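Long-range contacts in DPSA (Streptomyces coelicolor, PDB 4CY9), which probably oxidises ferrous iron and stores it as ferric mineral inside a twelve-subunit Dps cage of the ferritin family, with DNA binding also ascribed to it: residues 2-6 and 17-22; 37-41 and 98-102. One frame throughout, in Å; residues are numbered along the deposited sequence. Where two conformers were deposited one is given.

Contact 1 (2-6 and 17-22); sequences DLTPK and AGRLIG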
loop_
_atom_site.group_PDB
_atom_site.type_symbol
_atom_site.label_atom_id
_atom_site.label_comp_id
_atom_site.label_asym_id
_atom_site.label_seq_id
_atom_site.Cartn_x
_atom_site.Cartn_y
_atom_site.Cartn_z
ATOM N N ASP A 2 -32.117 -37.102 -1.547
ATOM C CA ASP A 2 -30.875 -37.693 -2.150
ATOM C C ASP A 2 -30.008 -36.611 -2.899
ATOM O O ASP A 2 -30.349 -36.071 -3.965
ATOM C CB ASP A 2 -31.266 -38.804 -3.099
ATOM C CG ASP A 2 -30.086 -39.493 -3.735
ATOM O OD1 ASP A 2 -28.958 -39.290 -3.338
ATOM O OD2 ASP A 2 -30.295 -40.275 -4.676
ATOM N N LEU A 3 -28.849 -36.327 -2.338
ATOM C CA LEU A 3 -27.965 -35.309 -2.986
ATOM C C LEU A 3 -26.721 -35.996 -3.560
ATOM O O LEU A 3 -25.693 -35.325 -3.816
ATOM C CB LEU A 3 -27.496 -34.351 -1.821
ATOM C CG LEU A 3 -28.668 -33.540 -1.265
ATOM C CD1 LEU A 3 -28.185 -32.618 -0.125
ATOM C CD2 LEU A 3 -29.393 -32.744 -2.319
ATOM N N THR A 4 -26.770 -37.297 -3.883
ATOM C CA THR A 4 -25.592 -37.925 -4.476
ATOM C C THR A 4 -25.295 -37.221 -5.829
ATOM O O THR A 4 -26.142 -37.108 -6.714
ATOM C CB THR A 4 -25.965 -39.419 -4.880
ATOM O OG1 THR A 4 -26.338 -40.084 -3.660
ATOM C CG2 THR A 4 -24.718 -40.151 -5.485
ATOM N N PRO A 5 -24.019 -36.783 -5.997
ATOM C CA PRO A 5 -23.695 -36.041 -7.194
ATOM C C PRO A 5 -23.290 -37.001 -8.339
ATOM O O PRO A 5 -23.032 -38.220 -8.117
ATOM C CB PRO A 5 -22.442 -35.217 -6.768
ATOM C CG PRO A 5 -21.757 -36.086 -5.702
ATOM C CD PRO A 5 -22.999 -36.684 -4.937
ATOM N N LYS A 6 -23.139 -36.417 -9.542
ATOM C CA LYS A 6 -22.616 -37.180 -10.690
ATOM C C LYS A 6 -21.108 -37.287 -10.755
ATOM O O LYS A 6 -20.584 -38.227 -11.381
ATOM C CB LYS A 6 -23.174 -36.589 -12.021
ATOM C CG LYS A 6 -24.693 -36.700 -11.980
ATOM C CD LYS A 6 -25.240 -36.152 -13.285
ATOM C CE LYS A 6 -26.767 -36.302 -13.181
ATOM N NZ LYS A 6 -27.401 -35.260 -14.030
ATOM N N ALA A 17 -20.030 -38.534 -0.725
ATOM C CA ALA A 17 -20.025 -37.034 -1.017
ATOM C C ALA A 17 -21.451 -36.477 -0.914
ATOM O O ALA A 17 -21.604 -35.322 -0.424
ATOM C CB ALA A 17 -19.495 -36.802 -2.460
ATOM N N GLY A 18 -22.527 -37.172 -1.351
ATOM C CA GLY A 18 -23.873 -36.620 -1.229
ATOM C C GLY A 18 -24.198 -36.351 0.243
ATOM O O GLY A 18 -24.886 -35.371 0.552
ATOM N N ARG A 19 -23.830 -37.287 1.148
ATOM C CA ARG A 19 -24.205 -36.982 2.523
ATOM C C ARG A 19 -23.318 -35.798 3.053
ATOM O O ARG A 19 -23.884 -34.994 3.774
ATOM C CB ARG A 19 -24.032 -38.180 3.457
ATOM C CG ARG A 19 -25.064 -39.261 3.129
ATOM C CD ARG A 19 -24.717 -40.517 3.991
ATOM N NE ARG A 19 -23.583 -41.340 3.562
ATOM C CZ ARG A 19 -22.367 -41.488 4.171
ATOM N NH1 ARG A 19 -21.973 -40.792 5.294
ATOM N NH2 ARG A 19 -21.487 -42.350 3.602
ATOM N N LEU A 20 -22.099 -35.698 2.610
ATOM C CA LEU A 20 -21.239 -34.472 3.055
ATOM C C LEU A 20 -21.867 -33.191 2.454
ATOM O O LEU A 20 -21.881 -32.176 3.165
ATOM C CB LEU A 20 -19.774 -34.734 2.563
ATOM C CG LEU A 20 -18.834 -33.614 3.103
ATOM C CD1 LEU A 20 -18.919 -33.427 4.652
ATOM C CD2 LEU A 20 -17.422 -34.070 2.717
ATOM N N ILE A 21 -22.311 -33.246 1.195
ATOM C CA ILE A 21 -23.001 -32.066 0.601
ATOM C C ILE A 21 -24.182 -31.668 1.492
ATOM O O ILE A 21 -24.459 -30.505 1.736
ATOM C CB ILE A 21 -23.427 -32.390 -0.855
ATOM C CG1 ILE A 21 -22.176 -32.429 -1.762
ATOM C CG2 ILE A 21 -24.520 -31.329 -1.344
ATOM C CD1 ILE A 21 -22.453 -33.201 -3.075
ATOM N N GLY A 22 -25.007 -32.660 1.923
ATOM C CA GLY A 22 -26.160 -32.312 2.809
ATOM C C GLY A 22 -25.712 -31.657 4.116
ATOM O O GLY A 22 -26.388 -30.708 4.557
#

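Contact 2 (37-41 and 98-102); sequences TLKHV and YSIGR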
loop_
_atom_site.group_PDB
_atom_site.type_symbol
_atom_site.label_atom_id
_atom_site.label_comp_id
_atom_site.label_asym_id
_atom_site.label_seq_id
_atom_site.Cartn_x
_atom_site.Cartn_y
_atom_site.Cartn_z
ATOM N N THR A 37 -27.599 -11.807 10.265
ATOM C CA THR A 37 -28.006 -11.463 11.617
ATOM C C THR A 37 -26.935 -10.551 12.256
ATOM O O THR A 37 -27.295 -9.610 13.002
ATOM C CB THR A 37 -28.139 -12.754 12.477
ATOM O OG1 THR A 37 -29.258 -13.499 11.904
ATOM C CG2 THR A 37 -28.424 -12.456 13.968
ATOM N N LEU A 38 -25.650 -10.775 11.966
ATOM C CA LEU A 38 -24.627 -9.834 12.545
ATOM C C LEU A 38 -24.846 -8.425 11.959
ATOM O O LEU A 38 -24.681 -7.469 12.727
ATOM C CB LEU A 38 -23.208 -10.313 12.096
ATOM C CG LEU A 38 -22.809 -11.620 12.907
ATOM C CD1 LEU A 38 -21.552 -12.181 12.161
ATOM C CD2 LEU A 38 -22.400 -11.242 14.350
ATOM N N LYS A 39 -25.178 -8.304 10.668
ATOM C CA LYS A 39 -25.389 -6.944 10.147
ATOM C C LYS A 39 -26.627 -6.372 10.811
ATOM O O LYS A 39 -26.653 -5.182 11.150
ATOM C CB LYS A 39 -25.613 -6.950 8.645
ATOM C CG LYS A 39 -24.275 -6.957 7.784
ATOM C CD LYS A 39 -23.620 -5.546 8.120
ATOM C CE LYS A 39 -22.569 -5.166 7.138
ATOM N NZ LYS A 39 -22.054 -3.802 7.563
ATOM N N HIS A 40 -27.665 -7.172 10.974
ATOM C CA HIS A 40 -28.859 -6.660 11.720
ATOM C C HIS A 40 -28.516 -6.125 13.092
ATOM O O HIS A 40 -29.028 -5.054 13.495
ATOM C CB HIS A 40 -29.882 -7.859 11.792
ATOM C CG HIS A 40 -31.107 -7.546 12.595
ATOM N ND1 HIS A 40 -32.245 -7.002 12.035
ATOM C CD2 HIS A 40 -31.341 -7.650 13.972
ATOM C CE1 HIS A 40 -33.166 -6.813 13.014
ATOM N NE2 HIS A 40 -32.623 -7.195 14.198
ATOM N N VAL A 41 -27.676 -6.854 13.827
ATOM C CA VAL A 41 -27.280 -6.355 15.148
ATOM C C VAL A 41 -26.490 -5.058 14.961
ATOM O O VAL A 41 -26.648 -4.070 15.712
ATOM C CB VAL A 41 -26.455 -7.436 15.910
ATOM C CG1 VAL A 41 -25.980 -6.839 17.232
ATOM C CG2 VAL A 41 -27.413 -8.645 16.217
ATOM N N TYR A 98 -33.445 -14.568 14.333
ATOM C CA TYR A 98 -33.009 -13.733 15.499
ATOM C C TYR A 98 -34.141 -12.774 15.838
ATOM O O TYR A 98 -34.739 -12.178 14.954
ATOM C CB TYR A 98 -31.799 -12.905 15.013
ATOM C CG TYR A 98 -31.141 -12.124 16.106
ATOM C CD1 TYR A 98 -30.310 -12.771 17.044
ATOM C CD2 TYR A 98 -31.348 -10.720 16.146
ATOM C CE1 TYR A 98 -29.663 -12.013 18.020
ATOM C CE2 TYR A 98 -30.691 -9.923 17.100
ATOM C CZ TYR A 98 -29.885 -10.590 18.066
ATOM O OH TYR A 98 -29.236 -9.782 18.984
ATOM N N SER A 99 -34.397 -12.645 17.163
ATOM C CA SER A 99 -35.711 -12.064 17.591
ATOM C C SER A 99 -35.567 -10.665 18.183
ATOM O O SER A 99 -36.595 -10.105 18.610
ATOM C CB SER A 99 -36.361 -12.977 18.723
ATOM O OG SER A 99 -35.465 -13.057 19.832
ATOM N N ILE A 100 -34.378 -10.060 18.240
ATOM C CA ILE A 100 -34.154 -8.746 18.869
ATOM C C ILE A 100 -34.184 -7.655 17.781
ATOM O O ILE A 100 -33.432 -7.801 16.754
ATOM C CB ILE A 100 -32.746 -8.669 19.541
ATOM C CG1 ILE A 100 -32.593 -9.866 20.519
ATOM C CG2 ILE A 100 -32.617 -7.351 20.331
ATOM C CD1 ILE A 100 -33.746 -9.981 21.574
ATOM N N GLY A 101 -35.007 -6.596 17.964
ATOM C CA GLY A 101 -34.923 -5.468 16.965
ATOM C C GLY A 101 -33.937 -4.427 17.536
ATOM O O GLY A 101 -32.715 -4.688 17.761
ATOM N N ARG A 102 -34.417 -3.190 17.735
ATOM C CA ARG A 102 -33.522 -2.210 18.320
ATOM C C ARG A 102 -33.345 -2.545 19.805
ATOM O O ARG A 102 -34.358 -2.850 20.543
ATOM C CB ARG A 102 -34.159 -0.786 18.180
ATOM C CG ARG A 102 -33.291 0.246 18.864
ATOM C CD ARG A 102 -34.225 1.416 19.163
ATOM N NE ARG A 102 -34.538 2.046 17.959
ATOM C CZ ARG A 102 -35.753 2.246 17.379
ATOM N NH1 ARG A 102 -36.939 1.767 17.746
ATOM N NH2 ARG A 102 -35.737 2.963 16.270
HETATM O O HOH W 1 -31.836 -14.527 11.970
#

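Contact 1 (2-6 and 17-22)
Leu-3 and Pro-5 rest on one side of helical residues 17-22, and between them the backbone of the N-terminal segment comes right up to Gly-18. The CA atoms of Thr-4 and Gly-18 lie 3.9 Å apart, an approach that the missing side chain permits: a CB on Gly-18 would run into Thr-4 CA. Leu-3 O also sits 3.4 Å from Gly-18 CA, a bent CA-H...O contact. Pro-5 meets the helix with CD and CG: CD is 3.6 Å from Gly-18 N, while CG reaches both Ala-17 CB and Ile-21 CD1 at 4.0 Å. Replacing Pro-5 by an alanine removes CG and CD, which would probably open a gap beside Ala-17 CB and Ile-21 CD1 and leave the loop backbone freer to turn. Leu-3 works at the other end, where its branch CD1 touches Gly-22 CA at 3.6 Å and also meets Ile-21 CG2. With CG1 anti to the carbonyl carbon (chi1 -72°) and CD1 extended beyond it (chi2 161°), Ile-21 sends CD1 to Pro-5 and leaves CG2 for Leu-3.

Behind this layer the segment is braced by an Asx turn. Asp-2 OD1 takes the amide N of Thr-4 at 3.0 Å from above the carboxylate plane, and accepts from Thr-4 OG1 at 2.8 Å with the syn lone pair of OD1. Pro-5 O is held by Arg-14, and Lys-6 bonds to Gly-163 O of a second subunit. The N-terminal segment thus lies along the first turns of helix 14-44; Leu-20 of this helix packs on helix 105-133, and Ile-21 touches Leu-78 after helix 50-77.

Contact 2 (37-41 and 98-102)
His-40 and Ile-100 make the direct hydrogen bond of this contact. NE2 of His-40 donates to Ile-100 O at 2.7 Å with an N-H...O angle of 152°, and the oxygen sits close to the ring plane while the donor lies in the carbonyl plane. CG of His-40 stands anti to the backbone N (chi1 176°), which carries the ring out from the helix to the loop. ND1 is bonded to Gly-84 N of a third subunit, so both ring nitrogens are engaged. A water makes a second polar link, donating to Thr-37 OG1 at 2.8 Å and accepting from Tyr-98 N at 2.9 Å; Thr-37 OG1 also bonds to Asp-33 O one turn earlier. Tyr-98 OH bonds to His-108 ND1 on helix 105-133.

The apolar part centres on Tyr-98. Thr-37 CG2 lies over one face of its ring, 3.9 Å from the centroid, in a CH-pi contact. Val-41 CG2 is 3.6 Å from Tyr-98 CE2, and the rims of the His-40 and Tyr-98 rings meet with their planes at 72°, neither over the other's face.

With ND1 accepting from a neighbouring subunit's amide and NE2 donating to a carbonyl, His-40 is probably neutral, carrying its proton on NE2, and joins the 98-102 loop to the subunit interface.

Both contacts fasten a loop segment without regular structure to helix 14-44, contact 1 at its N-terminal end and contact 2 near its C-terminal end. Their centres lie 33 Å apart on opposite sides of the chain's centre, their nearest atoms about 19 Å apart. Contact 1 is partly buried and local in sequence, and its two segments meet by van der Waals packing at a glycine, none of its conventional hydrogen bonds joining the two segments. Contact 2 is more buried and joins parts more than fifty residues apart; there aromatic rings, a direct hydrogen bond and a water share the work. Each touches another subunit, contact 1 through one residue, contact 2 more extensively.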